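Local structure of putative L-alanine-DL-glutamate epimerase (3GO2) at residues 215-220 and 241-246; 231-236 and 261-266; 354-359 and 377-382; 9-14 and 22-27. The protein binds magnesium and probably acts as a racemase or epimerase of the mandelate racemase/muconate lactonizing enzyme family. All blocks are in the same frame, centred on the assembly; numbering follows the deposited sequence.

Contact 1: residues 215-220 and 241-246. With MG (magnesium ion), chain B.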
loop_
_atom_site.group_PDB
_atom_site.type_symbol
_atom_site.label_atom_id
_atom_site.label_comp_id
_atom_site.label_asym_id
_atom_site.label_seq_id
_atom_site.Cartn_x
_atom_site.Cartn_y
_atom_site.Cartn_z
ATOM N N GLU A 215 -17.988 29.673 -18.920
ATOM C CA GLU A 215 -16.936 28.958 -18.169
ATOM C C GLU A 215 -15.600 29.072 -18.886
ATOM O O GLU A 215 -15.556 29.120 -20.107
ATOM C CB GLU A 215 -17.320 27.495 -18.044
ATOM C CG GLU A 215 -18.525 27.263 -17.179
ATOM C CD GLU A 215 -18.173 27.004 -15.749
ATOM O OE1 GLU A 215 -16.977 27.048 -15.402
ATOM O OE2 GLU A 215 -19.098 26.732 -14.974
ATOM N N ILE A 216 -14.505 29.126 -18.126
ATOM C CA ILE A 216 -13.167 29.234 -18.695
ATOM C C ILE A 216 -12.371 27.983 -18.308
ATOM O O ILE A 216 -12.303 27.625 -17.132
ATOM C CB ILE A 216 -12.454 30.508 -18.190
ATOM C CG1 ILE A 216 -13.159 31.754 -18.767
ATOM C CG2 ILE A 216 -10.989 30.526 -18.596
ATOM C CD1 ILE A 216 -12.647 33.064 -18.212
ATOM N N LEU A 217 -11.820 27.321 -19.319
ATOM C CA LEU A 217 -10.928 26.174 -19.175
ATOM C C LEU A 217 -9.511 26.663 -19.453
ATOM O O LEU A 217 -9.297 27.518 -20.329
ATOM C CB LEU A 217 -11.290 25.069 -20.182
ATOM C CG LEU A 217 -12.612 24.317 -20.002
ATOM C CD1 LEU A 217 -13.906 25.220 -20.161
ATOM C CD2 LEU A 217 -12.613 23.199 -21.022
ATOM N N LEU A 218 -8.534 26.099 -18.739
ATOM C CA LEU A 218 -7.134 26.460 -18.892
ATOM C C LEU A 218 -6.334 25.205 -19.241
ATOM O O LEU A 218 -6.335 24.249 -18.485
ATOM C CB LEU A 218 -6.572 27.088 -17.627
ATOM C CG LEU A 218 -5.079 27.442 -17.632
ATOM C CD1 LEU A 218 -4.717 28.463 -18.749
ATOM C CD2 LEU A 218 -4.659 27.981 -16.251
ATOM N N ASP A 219 -5.672 25.216 -20.382
ATOM C CA ASP A 219 -4.844 24.078 -20.799
ATOM C C ASP A 219 -3.381 24.448 -20.637
ATOM O O ASP A 219 -2.858 25.386 -21.284
ATOM C CB ASP A 219 -5.174 23.731 -22.252
ATOM C CG ASP A 219 -4.624 22.398 -22.712
ATOM O OD1 ASP A 219 -3.846 21.751 -21.972
ATOM O OD2 ASP A 219 -4.964 22.015 -23.863
ATOM N N LEU A 220 -2.707 23.670 -19.796
ATOM C CA LEU A 220 -1.283 23.800 -19.572
ATOM C C LEU A 220 -0.427 22.804 -20.343
ATOM O O LEU A 220 0.805 22.875 -20.288
ATOM C CB LEU A 220 -1.000 23.673 -18.081
ATOM C CG LEU A 220 -1.789 24.614 -17.195
ATOM C CD1 LEU A 220 -1.481 24.305 -15.690
ATOM C CD2 LEU A 220 -1.493 26.094 -17.554
ATOM N N LEU A 241 -12.333 28.287 -12.509
ATOM C CA LEU A 241 -11.941 27.532 -13.708
ATOM C C LEU A 241 -12.694 26.210 -13.812
ATOM O O LEU A 241 -12.747 25.425 -12.860
ATOM C CB LEU A 241 -10.434 27.241 -13.716
ATOM C CG LEU A 241 -9.535 28.481 -13.665
ATOM C CD1 LEU A 241 -8.069 28.161 -13.402
ATOM C CD2 LEU A 241 -9.685 29.240 -14.979
ATOM N N PHE A 242 -13.234 25.957 -14.992
ATOM C CA PHE A 242 -14.001 24.747 -15.290
ATOM C C PHE A 242 -13.102 23.532 -15.161
ATOM O O PHE A 242 -13.473 22.516 -14.584
ATOM C CB PHE A 242 -14.540 24.886 -16.706
ATOM C CG PHE A 242 -15.358 23.736 -17.203
ATOM C CD1 PHE A 242 -16.741 23.826 -17.262
ATOM C CD2 PHE A 242 -14.756 22.603 -17.723
ATOM C CE1 PHE A 242 -17.478 22.790 -17.796
ATOM C CE2 PHE A 242 -15.511 21.556 -18.224
ATOM C CZ PHE A 242 -16.865 21.659 -18.284
ATOM N N TRP A 243 -11.890 23.665 -15.688
ATOM C CA TRP A 243 -10.841 22.714 -15.439
ATOM C C TRP A 243 -9.475 23.339 -15.700
ATOM O O TRP A 243 -9.353 24.336 -16.433
ATOM C CB TRP A 243 -11.045 21.392 -16.202
ATOM C CG TRP A 243 -10.724 21.284 -17.675
ATOM C CD1 TRP A 243 -9.668 21.836 -18.358
ATOM C CD2 TRP A 243 -11.420 20.463 -18.608
ATOM N NE1 TRP A 243 -9.688 21.433 -19.669
ATOM C CE2 TRP A 243 -10.745 20.570 -19.848
ATOM C CE3 TRP A 243 -12.543 19.613 -18.514
ATOM C CZ2 TRP A 243 -11.174 19.894 -20.982
ATOM C CZ3 TRP A 243 -12.965 18.948 -19.636
ATOM C CH2 TRP A 243 -12.281 19.087 -20.869
ATOM N N VAL A 244 -8.451 22.707 -15.129
ATOM C CA VAL A 244 -7.061 22.971 -15.488
ATOM C C VAL A 244 -6.526 21.648 -16.042
ATOM O O VAL A 244 -6.571 20.602 -15.397
ATOM C CB VAL A 244 -6.208 23.414 -14.307
ATOM C CG1 VAL A 244 -4.755 23.612 -14.748
ATOM C CG2 VAL A 244 -6.770 24.669 -13.700
ATOM N N GLU A 245 -6.077 21.711 -17.287
ATOM C CA GLU A 245 -5.675 20.551 -18.054
ATOM C C GLU A 245 -4.169 20.416 -18.064
ATOM O O GLU A 245 -3.443 21.356 -18.449
ATOM C CB GLU A 245 -6.219 20.717 -19.474
ATOM C CG GLU A 245 -6.058 19.565 -20.386
ATOM C CD GLU A 245 -6.814 19.771 -21.729
ATOM O OE1 GLU A 245 -6.511 19.026 -22.677
ATOM O OE2 GLU A 245 -7.725 20.630 -21.822
ATOM N N ILE A 246 -3.705 19.249 -17.607
ATOM C CA ILE A 246 -2.285 18.978 -17.429
ATOM C C ILE A 246 -1.988 17.599 -18.001
ATOM O O ILE A 246 -2.504 16.620 -17.495
ATOM C CB ILE A 246 -1.899 18.978 -15.945
ATOM C CG1 ILE A 246 -2.144 20.353 -15.311
ATOM C CG2 ILE A 246 -0.405 18.549 -15.775
ATOM C CD1 ILE A 246 -1.945 20.427 -13.785
HETATM MG MG MG B . -5.138 19.900 -24.744
HETATM O O HOH W 1 -3.823 19.216 -22.879
HETATM O O HOH W 2 -3.973 20.154 -26.078
#

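Contact 2: residues 231-236 and 261-266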
loop_
_atom_site.group_PDB
_atom_site.type_symbol
_atom_site.label_atom_id
_atom_site.label_comp_id
_atom_site.label_asym_id
_atom_site.label_seq_id
_atom_site.Cartn_x
_atom_site.Cartn_y
_atom_site.Cartn_z
ATOM N N LYS A 231 2.612 25.746 -8.442
ATOM C CA LYS A 231 2.798 27.196 -8.370
ATOM C C LYS A 231 1.664 27.909 -9.136
ATOM O O LYS A 231 1.121 28.934 -8.681
ATOM C CB LYS A 231 4.159 27.599 -8.910
ATOM C CG LYS A 231 5.280 27.217 -7.946
ATOM C CD LYS A 231 6.648 27.282 -8.568
ATOM C CE LYS A 231 7.073 28.677 -8.926
ATOM N NZ LYS A 231 7.725 29.397 -7.826
ATOM N N ILE A 232 1.300 27.352 -10.284
ATOM C CA ILE A 232 0.234 27.918 -11.112
ATOM C C ILE A 232 -1.092 27.815 -10.404
ATOM O O ILE A 232 -1.826 28.808 -10.310
ATOM C CB ILE A 232 0.171 27.267 -12.507
ATOM C CG1 ILE A 232 1.406 27.678 -13.327
ATOM C CG2 ILE A 232 -1.174 27.644 -13.200
ATOM C CD1 ILE A 232 1.655 26.800 -14.585
ATOM N N LEU A 233 -1.392 26.646 -9.843
ATOM C CA LEU A 233 -2.647 26.460 -9.109
ATOM C C LEU A 233 -2.766 27.374 -7.885
ATOM O O LEU A 233 -3.848 27.867 -7.583
ATOM C CB LEU A 233 -2.813 24.997 -8.685
ATOM C CG LEU A 233 -2.929 24.013 -9.845
ATOM C CD1 LEU A 233 -2.871 22.580 -9.280
ATOM C CD2 LEU A 233 -4.217 24.217 -10.666
ATOM N N ARG A 234 -1.663 27.609 -7.177
ATOM C CA ARG A 234 -1.663 28.555 -6.053
ATOM C C ARG A 234 -1.897 29.988 -6.494
ATOM O O ARG A 234 -2.654 30.735 -5.845
ATOM C CB ARG A 234 -0.342 28.495 -5.304
ATOM C CG ARG A 234 -0.112 27.234 -4.571
ATOM C CD ARG A 234 1.355 27.084 -4.205
ATOM N NE ARG A 234 1.573 25.745 -3.701
ATOM C CZ ARG A 234 2.718 25.048 -3.783
ATOM N NH1 ARG A 234 3.798 25.562 -4.358
ATOM N NH2 ARG A 234 2.741 23.802 -3.309
ATOM N N GLU A 235 -1.229 30.405 -7.560
ATOM C CA GLU A 235 -1.460 31.725 -8.126
ATOM C C GLU A 235 -2.936 31.939 -8.476
ATOM O O GLU A 235 -3.501 33.023 -8.235
ATOM C CB GLU A 235 -0.598 31.924 -9.365
ATOM C CG GLU A 235 -0.850 33.234 -10.118
ATOM C CD GLU A 235 -0.372 34.484 -9.383
ATOM O OE1 GLU A 235 0.695 34.434 -8.757
ATOM O OE2 GLU A 235 -1.052 35.532 -9.469
ATOM N N LEU A 236 -3.547 30.921 -9.060
ATOM C CA LEU A 236 -4.907 31.016 -9.601
ATOM C C LEU A 236 -5.938 30.418 -8.674
ATOM O O LEU A 236 -7.020 30.007 -9.099
ATOM C CB LEU A 236 -4.965 30.327 -10.964
ATOM C CG LEU A 236 -3.981 30.838 -12.005
ATOM C CD1 LEU A 236 -4.092 30.005 -13.273
ATOM C CD2 LEU A 236 -4.173 32.354 -12.285
ATOM N N SER A 261 -5.123 20.729 -5.699
ATOM C CA SER A 261 -5.783 21.652 -6.603
ATOM C C SER A 261 -7.146 22.060 -6.099
ATOM O O SER A 261 -7.920 21.188 -5.727
ATOM C CB SER A 261 -5.970 20.994 -7.964
ATOM O OG SER A 261 -6.589 21.900 -8.869
ATOM N N PRO A 262 -7.471 23.371 -6.156
ATOM C CA PRO A 262 -8.838 23.811 -5.863
ATOM C C PRO A 262 -9.686 23.846 -7.118
ATOM O O PRO A 262 -10.845 24.234 -7.066
ATOM C CB PRO A 262 -8.636 25.231 -5.325
ATOM C CG PRO A 262 -7.497 25.736 -6.105
ATOM C CD PRO A 262 -6.570 24.525 -6.322
ATOM N N HIS A 263 -9.107 23.428 -8.238
ATOM C CA HIS A 263 -9.797 23.323 -9.515
ATOM C C HIS A 263 -9.882 21.890 -10.014
ATOM O O HIS A 263 -9.005 21.087 -9.743
ATOM C CB HIS A 263 -9.027 24.087 -10.578
ATOM C CG HIS A 263 -8.727 25.499 -10.202
ATOM N ND1 HIS A 263 -9.716 26.395 -9.895
ATOM C CD2 HIS A 263 -7.554 26.159 -10.066
ATOM C CE1 HIS A 263 -9.168 27.562 -9.594
ATOM N NE2 HIS A 263 -7.860 27.446 -9.682
ATOM N N PRO A 264 -10.903 21.584 -10.807
ATOM C CA PRO A 264 -10.938 20.267 -11.447
ATOM C C PRO A 264 -9.733 20.090 -12.361
ATOM O O PRO A 264 -9.363 21.034 -13.069
ATOM C CB PRO A 264 -12.263 20.285 -12.251
ATOM C CG PRO A 264 -13.077 21.390 -11.578
ATOM C CD PRO A 264 -12.096 22.397 -11.113
ATOM N N ILE A 265 -9.128 18.905 -12.340
ATOM C CA ILE A 265 -7.970 18.596 -13.197
ATOM C C ILE A 265 -8.388 17.630 -14.273
ATOM O O ILE A 265 -9.032 16.596 -14.008
ATOM C CB ILE A 265 -6.818 17.963 -12.382
ATOM C CG1 ILE A 265 -6.328 18.940 -11.310
ATOM C CG2 ILE A 265 -5.655 17.511 -13.278
ATOM C CD1 ILE A 265 -5.789 20.244 -11.827
ATOM N N SER A 266 -8.061 17.967 -15.508
ATOM C CA SER A 266 -8.267 17.055 -16.618
ATOM C C SER A 266 -6.930 16.632 -17.204
ATOM O O SER A 266 -5.932 17.355 -17.106
ATOM C CB SER A 266 -9.137 17.713 -17.671
ATOM O OG SER A 266 -8.477 18.805 -18.239
#

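Contact 3: residues 354-359 and 377-382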
loop_
_atom_site.group_PDB
_atom_site.type_symbol
_atom_site.label_atom_id
_atom_site.label_comp_id
_atom_site.label_asym_id
_atom_site.label_seq_id
_atom_site.Cartn_x
_atom_site.Cartn_y
_atom_site.Cartn_z
ATOM N N GLU A 354 -15.292 23.765 -48.006
ATOM C CA GLU A 354 -14.997 23.181 -49.321
ATOM C C GLU A 354 -14.540 21.727 -49.215
ATOM O O GLU A 354 -14.802 20.932 -50.108
ATOM C CB GLU A 354 -13.896 24.023 -50.024
ATOM C CG GLU A 354 -13.601 23.702 -51.500
ATOM C CD GLU A 354 -12.280 24.330 -52.012
ATOM O OE1 GLU A 354 -11.736 25.249 -51.357
ATOM O OE2 GLU A 354 -11.772 23.886 -53.074
ATOM N N LEU A 355 -13.832 21.400 -48.131
ATOM C CA LEU A 355 -13.157 20.106 -48.010
ATOM C C LEU A 355 -14.091 18.978 -47.652
ATOM O O LEU A 355 -13.721 17.816 -47.813
ATOM C CB LEU A 355 -12.062 20.172 -46.936
ATOM C CG LEU A 355 -10.907 21.125 -47.233
ATOM C CD1 LEU A 355 -10.038 21.286 -45.991
ATOM C CD2 LEU A 355 -10.090 20.631 -48.415
ATOM N N PHE A 356 -15.284 19.302 -47.147
ATOM C CA PHE A 356 -16.189 18.287 -46.644
ATOM C C PHE A 356 -17.605 18.469 -47.178
ATOM O O PHE A 356 -18.040 19.592 -47.455
ATOM C CB PHE A 356 -16.226 18.352 -45.104
ATOM C CG PHE A 356 -14.870 18.156 -44.456
ATOM C CD1 PHE A 356 -14.352 16.879 -44.293
ATOM C CD2 PHE A 356 -14.101 19.237 -44.053
ATOM C CE1 PHE A 356 -13.108 16.684 -43.705
ATOM C CE2 PHE A 356 -12.871 19.049 -43.456
ATOM C CZ PHE A 356 -12.368 17.758 -43.302
ATOM N N THR A 357 -18.335 17.371 -47.277
ATOM C CA THR A 357 -19.700 17.427 -47.792
ATOM C C THR A 357 -20.654 18.151 -46.840
ATOM O O THR A 357 -21.525 18.913 -47.286
ATOM C CB THR A 357 -20.243 16.037 -48.118
ATOM O OG1 THR A 357 -20.134 15.200 -46.964
ATOM C CG2 THR A 357 -19.511 15.388 -49.320
ATOM N N HIS A 358 -20.473 17.939 -45.533
ATOM C CA HIS A 358 -21.296 18.575 -44.488
ATOM C C HIS A 358 -20.467 19.204 -43.391
ATOM O O HIS A 358 -19.402 18.704 -43.022
ATOM C CB HIS A 358 -22.220 17.534 -43.833
ATOM C CG HIS A 358 -23.136 16.865 -44.802
ATOM N ND1 HIS A 358 -24.290 17.471 -45.267
ATOM C CD2 HIS A 358 -23.070 15.657 -45.407
ATOM C CE1 HIS A 358 -24.892 16.653 -46.115
ATOM N NE2 HIS A 358 -24.184 15.541 -46.209
ATOM N N ALA A 359 -20.974 20.309 -42.859
ATOM C CA ALA A 359 -20.342 21.021 -41.767
ATOM C C ALA A 359 -21.132 20.790 -40.484
ATOM O O ALA A 359 -22.361 20.698 -40.502
ATOM C CB ALA A 359 -20.301 22.541 -42.088
ATOM N N THR A 377 -20.125 13.259 -42.351
ATOM C CA THR A 377 -19.516 14.101 -43.387
ATOM C C THR A 377 -18.451 13.287 -44.107
ATOM O O THR A 377 -17.893 12.357 -43.531
ATOM C CB THR A 377 -18.956 15.394 -42.774
ATOM O OG1 THR A 377 -18.699 16.366 -43.794
ATOM C CG2 THR A 377 -17.635 15.128 -42.012
ATOM N N ASP A 378 -18.203 13.608 -45.377
ATOM C CA ASP A 378 -17.193 12.952 -46.195
ATOM C C ASP A 378 -16.216 14.003 -46.698
ATOM O O ASP A 378 -16.623 15.088 -47.114
ATOM C CB ASP A 378 -17.834 12.294 -47.417
ATOM C CG ASP A 378 -18.730 11.132 -47.058
ATOM O OD1 ASP A 378 -18.359 10.335 -46.151
ATOM O OD2 ASP A 378 -19.800 10.998 -47.710
ATOM N N PRO A 379 -14.919 13.713 -46.646
ATOM C CA PRO A 379 -13.968 14.533 -47.387
ATOM C C PRO A 379 -14.297 14.498 -48.870
ATOM O O PRO A 379 -14.830 13.507 -49.368
ATOM C CB PRO A 379 -12.608 13.864 -47.104
ATOM C CG PRO A 379 -12.854 13.058 -45.866
ATOM C CD PRO A 379 -14.258 12.597 -45.946
ATOM N N VAL A 380 -13.987 15.592 -49.550
ATOM C CA VAL A 380 -14.249 15.742 -50.987
ATOM C C VAL A 380 -12.925 15.675 -51.745
ATOM O O VAL A 380 -12.073 16.545 -51.597
ATOM C CB VAL A 380 -14.983 17.052 -51.273
ATOM C CG1 VAL A 380 -15.243 17.227 -52.808
ATOM C CG2 VAL A 380 -16.321 17.093 -50.464
ATOM N N GLU A 381 -12.742 14.618 -52.537
ATOM C CA GLU A 381 -11.452 14.379 -53.169
ATOM C C GLU A 381 -10.954 15.499 -54.070
ATOM O O GLU A 381 -9.772 15.830 -54.023
ATOM C CB GLU A 381 -11.439 13.019 -53.871
ATOM C CG GLU A 381 -11.400 11.958 -52.808
ATOM C CD GLU A 381 -11.917 10.644 -53.239
ATOM O OE1 GLU A 381 -11.039 9.783 -53.463
ATOM O OE2 GLU A 381 -13.176 10.463 -53.291
ATOM N N GLU A 382 -11.817 16.050 -54.915
ATOM C CA GLU A 382 -11.391 17.162 -55.766
ATOM C C GLU A 382 -10.916 18.360 -54.926
ATOM O O GLU A 382 -9.935 19.045 -55.279
ATOM C CB GLU A 382 -12.518 17.577 -56.716
ATOM C CG GLU A 382 -12.093 18.658 -57.706
ATOM C CD GLU A 382 -13.142 18.989 -58.734
ATOM O OE1 GLU A 382 -14.285 18.484 -58.641
ATOM O OE2 GLU A 382 -12.777 19.744 -59.678
HETATM O O HOH W 3 -21.592 12.926 -47.153
#

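Contact 4: residues 9-14 and 22-27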
loop_
_atom_site.group_PDB
_atom_site.type_symbol
_atom_site.label_atom_id
_atom_site.label_comp_id
_atom_site.label_asym_id
_atom_site.label_seq_id
_atom_site.Cartn_x
_atom_site.Cartn_y
_atom_site.Cartn_z
ATOM N N ASP A 9 -6.384 3.652 -48.770
ATOM C CA ASP A 9 -5.585 4.760 -49.287
ATOM C C ASP A 9 -5.484 5.864 -48.247
ATOM O O ASP A 9 -6.353 5.988 -47.373
ATOM C CB ASP A 9 -6.256 5.339 -50.528
ATOM C CG ASP A 9 -6.449 4.318 -51.641
ATOM O OD1 ASP A 9 -5.454 3.677 -52.022
ATOM O OD2 ASP A 9 -7.602 4.179 -52.125
ATOM N N THR A 10 -4.436 6.681 -48.339
ATOM C CA THR A 10 -4.336 7.861 -47.487
ATOM C C THR A 10 -4.257 9.097 -48.351
ATOM O O THR A 10 -3.715 9.041 -49.465
ATOM C CB THR A 10 -3.093 7.808 -46.546
ATOM O OG1 THR A 10 -1.904 7.657 -47.322
ATOM C CG2 THR A 10 -3.197 6.638 -45.548
ATOM N N LEU A 11 -4.814 10.194 -47.853
ATOM C CA LEU A 11 -4.825 11.478 -48.541
ATOM C C LEU A 11 -4.387 12.574 -47.590
ATOM O O LEU A 11 -4.509 12.444 -46.375
ATOM C CB LEU A 11 -6.227 11.813 -49.071
ATOM C CG LEU A 11 -6.896 10.926 -50.130
ATOM C CD1 LEU A 11 -7.196 9.469 -49.678
ATOM C CD2 LEU A 11 -8.208 11.601 -50.572
ATOM N N CYS A 12 -3.898 13.670 -48.138
ATOM C CA CYS A 12 -3.404 14.788 -47.309
ATOM C C CYS A 12 -3.701 16.115 -48.001
ATOM O O CYS A 12 -3.628 16.203 -49.220
ATOM C CB CYS A 12 -1.907 14.591 -47.078
ATOM S SG CYS A 12 -1.124 15.821 -46.031
ATOM N N CYS A 13 -4.089 17.141 -47.239
ATOM C CA CYS A 13 -4.291 18.462 -47.805
ATOM C C CYS A 13 -3.830 19.551 -46.861
ATOM O O CYS A 13 -3.660 19.346 -45.646
ATOM C CB CYS A 13 -5.758 18.662 -48.192
ATOM S SG CYS A 13 -6.890 18.872 -46.793
ATOM N N ASP A 14 -3.622 20.729 -47.429
ATOM C CA ASP A 14 -3.187 21.893 -46.662
ATOM C C ASP A 14 -4.268 22.327 -45.676
ATOM O O ASP A 14 -5.440 22.417 -46.038
ATOM C CB ASP A 14 -2.943 23.074 -47.614
ATOM C CG ASP A 14 -2.367 24.259 -46.906
ATOM O OD1 ASP A 14 -1.341 24.089 -46.236
ATOM O OD2 ASP A 14 -2.956 25.345 -46.985
ATOM N N PHE A 22 -6.252 11.872 -44.167
ATOM C CA PHE A 22 -7.451 11.042 -44.243
ATOM C C PHE A 22 -7.110 9.640 -44.641
ATOM O O PHE A 22 -6.151 9.437 -45.398
ATOM C CB PHE A 22 -8.457 11.619 -45.266
ATOM C CG PHE A 22 -8.769 13.046 -45.051
ATOM C CD1 PHE A 22 -9.709 13.425 -44.116
ATOM C CD2 PHE A 22 -8.102 14.039 -45.749
ATOM C CE1 PHE A 22 -9.971 14.775 -43.885
ATOM C CE2 PHE A 22 -8.375 15.381 -45.529
ATOM C CZ PHE A 22 -9.288 15.745 -44.596
ATOM N N VAL A 23 -7.873 8.692 -44.100
ATOM C CA VAL A 23 -7.912 7.297 -44.580
ATOM C C VAL A 23 -9.191 7.117 -45.400
ATOM O O VAL A 23 -10.269 7.539 -44.991
ATOM C CB VAL A 23 -7.901 6.264 -43.444
ATOM C CG1 VAL A 23 -8.029 4.823 -43.989
ATOM C CG2 VAL A 23 -6.612 6.411 -42.626
ATOM N N LYS A 24 -9.034 6.492 -46.561
ATOM C CA LYS A 24 -10.130 6.181 -47.478
ATOM C C LYS A 24 -10.137 4.686 -47.712
ATOM O O LYS A 24 -9.193 4.135 -48.286
ATOM C CB LYS A 24 -9.926 6.890 -48.817
ATOM C CG LYS A 24 -11.053 6.628 -49.775
ATOM C CD LYS A 24 -10.751 7.168 -51.161
ATOM C CE LYS A 24 -11.958 7.091 -52.027
ATOM N NZ LYS A 24 -11.609 7.545 -53.430
ATOM N N LEU A 25 -11.183 4.021 -47.261
ATOM C CA LEU A 25 -11.280 2.572 -47.320
ATOM C C LEU A 25 -12.448 2.224 -48.226
ATOM O O LEU A 25 -13.554 2.723 -48.030
ATOM C CB LEU A 25 -11.515 2.027 -45.900
ATOM C CG LEU A 25 -11.654 0.527 -45.702
ATOM C CD1 LEU A 25 -11.233 0.201 -44.241
ATOM C CD2 LEU A 25 -13.059 -0.009 -46.044
ATOM N N THR A 26 -12.220 1.362 -49.214
ATOM C CA THR A 26 -13.283 1.022 -50.174
ATOM C C THR A 26 -13.593 -0.457 -50.067
ATOM O O THR A 26 -12.673 -1.275 -49.968
ATOM C CB THR A 26 -12.824 1.349 -51.649
ATOM O OG1 THR A 26 -12.472 2.731 -51.760
ATOM C CG2 THR A 26 -13.944 1.037 -52.669
ATOM N N THR A 27 -14.887 -0.807 -50.109
ATOM C CA THR A 27 -15.318 -2.203 -50.067
ATOM C C THR A 27 -15.629 -2.737 -51.479
ATOM O O THR A 27 -15.746 -1.970 -52.432
ATOM C CB THR A 27 -16.557 -2.370 -49.182
ATOM O OG1 THR A 27 -17.717 -1.883 -49.856
ATOM C CG2 THR A 27 -16.407 -1.576 -47.885
HETATM O O HOH W 4 -9.801 3.150 -50.825
#

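Contact 1: residues 215-220 and 241-246
Leu217 and Trp243 meet above a pair of nearly parallel strands. Leu217 CD2 lies 3.4 Å from Trp243 CE2, and seen from the five-membered ring centre this methyl is 24° off the ring normal, a CH-pi contact over the face. The second branch serves another aromatic residue, Leu217 CD1 lying 3.5 Å from Phe242 CB. Packing is equally close beside Leu220, whose CD1 is 3.5 Å from Val244 CG1, tight for two methyls. Between these clusters both N and O of Leu218 bond strand 243-245, N donating to Trp243 O and O receiving Glu245 N at 2.8 Å.

Farther along the face that carries Leu217 and Trp243, at the C-terminal ends of the strands, packing gives way to metal and water. Glu245 carries CG anti to its backbone N (chi1 -173°) and stays extended, which lays its carboxylate against that of Asp219 with planes 14° apart. Two like charges stacked this way are presumably tolerated because both bind the same magnesium: Asp219 OD2 is 2.3 Å and Glu245 OE1 2.6 Å from the ion, which also holds a water. Lys163 makes a salt bridge to Glu245 OE2, Asn221 N bonds Asp219 OD1, and Glu269 completes the protein ligands. The contact closes the barrel's beta-alpha-beta unit 215-219, 226-235, 243-245; strand 161-168 pairs with strand 215-219, and helix 193-210 packs on Ile216 and Leu218.

Contact 2: residues 231-236 and 261-266
Leu233 reaches from helix 226-235 into the loop 261-264, and its atoms can be taken in order. CB, nearest the helix, passes Pro262 CD at a loose 4.5 Å. With CG anti to the carbonyl carbon (chi1 -64°), the branches are carried outward, and both Leu233 methyls touch Ser261 OG at 3.8 Å. Leu233 CD1 adds Ser261 CB at 3.7 Å, while Leu233 CD2 adds the edge of the His263 ring at CD2, 3.9 Å away, and reaches toward Ile265 CD1 more distantly. The leucine and histidine side chains run antiparallel alongside one another.

In fold terms, the C-terminal end of a barrel helix is fastened to the loop that leads into strand 265-267, whose neighbour in the sheet is strand 243-245; Leu233 and His263 both also touch Val244 there.

The fastening is polar as well as apolar. His263 NE2 donates to Leu236 O at 2.8 Å, the acceptor lying within 2° of the ring plane, although the donor stands 49° out of the carbonyl plane. Leu236 is the first residue to leave helical geometry. Pro262 CG lies over the rim of one imidazole face, and Ser261 OG donates to His263 O at 2.7 Å, on a lone pair in the carbonyl plane, tying the histidine's backbone back to the start of the loop. Arg234 of the same helix packs on Pro262 of a neighbouring subunit.

Contact 3: residues 354-359 and 377-382
Thr377 OG1 donates to His358 O at 2.6 Å, the shortest polar bond between the two segments; the hydroxyl approaches in the carbonyl plane, on a lone pair. A second threonine works in the other direction. Thr357 OG1 is placed between its own backbone N and carbonyl carbon (chi1 55°), and from there it accepts Asp378 N at 3.0 Å. The same oxygen is also bonded to a water 2.7 Å away, which for its part donates to Asp378 OD2, while Asp378 OD1 is engaged by Lys101 in a salt bridge.

Backbone bonds continue the pairing. Thr357 N donates to Asp378 O at 2.9 Å, and Val380 N to Leu355 O at 2.8 Å, the latter donor standing 37° out of the carbonyl plane. Apolar contact is lighter: Thr357 CG2 and Val380 CG2 meet at 3.8 Å with their side chains crossing, and Phe356 CE1 comes within 4.2 Å of Pro379 CG. Phe356 and Pro379 are both backed by Leu324 of helix 323-335, so this side is buried, whereas Thr357 lies toward solvent.

The nearest CA pairs descend in one segment as they rise in the other, from Leu355 with Val380 to His358 with Thr377. The arrangement is an isolated beta bridge, at Phe356 and Pro379, joining the end of the short, weakly bonded helix 352-355 to the N-terminal end of helix 381-386, where Val380 holds the N-cap position.

Contact 4: residues 9-14 and 22-27
The beta hairpin of strands 5-14 and 19-27 joins Asp9 to Lys24 as an antiparallel hydrogen-bonded pair: Asp9 N donates to Lys24 O at 2.9 Å and an angle of 172°, and Lys24 N returns a bond to Asp9 O. Leu11 and Phe22 form the next such pair, with Leu11 N to Phe22 O at 2.9 Å. Thr10 and Val23 between them are a non-hydrogen-bonded pair, their CA atoms 4.6 Å apart.

This hairpin supplies two of the three strands of the antiparallel sheet in the N-terminal domain, strand 32-37 lying on the far side of strand 19-27. The face bearing Thr10 and Val23 packs on helix 46-57, and Thr10 OG1 bonds Glu51.

On the opposite face Leu11 CD1 lies over Lys24 at CB, 3.9 Å away, and the lysine extends past it to a salt bridge with Glu381, whose length is doubtful. Cys13, with SG between backbone N and carbonyl carbon (chi1 72°), brings its sulfur 4.0 Å from Phe22 CE2. Seen from the ring centroid, SG is 88° off the normal, an edge-on sulfur-aromatic contact. Beside the Asp9-Lys24 pair a water lies 2.8 Å from Asp9 OD2 and close to Lys24 O and Thr26 OG1.

Overall arrangement
Contacts 1 and 2 are buried parts of the barrel and touch, their centres about 9 Å apart: strands 243-245 and 265-267 are neighbours in one sheet, and helix 226-235 lies in sequence between the strands of contact 1. Contacts 3 and 4 are partly buried, with centres about 12 Å apart, on the opposite side of the chain's centre. They meet where Phe22 packs on Phe356 and Pro379, so the N-terminal sheet abuts the C-terminal segments. Chemistry follows place: contact 1 turns carboxylates to magnesium, contact 2 uses an imidazole on a helix end, contact 3 mixes threonine hydroxyl bonds with a single backbone bridge, and contact 4 has regular antiparallel backbone pairing.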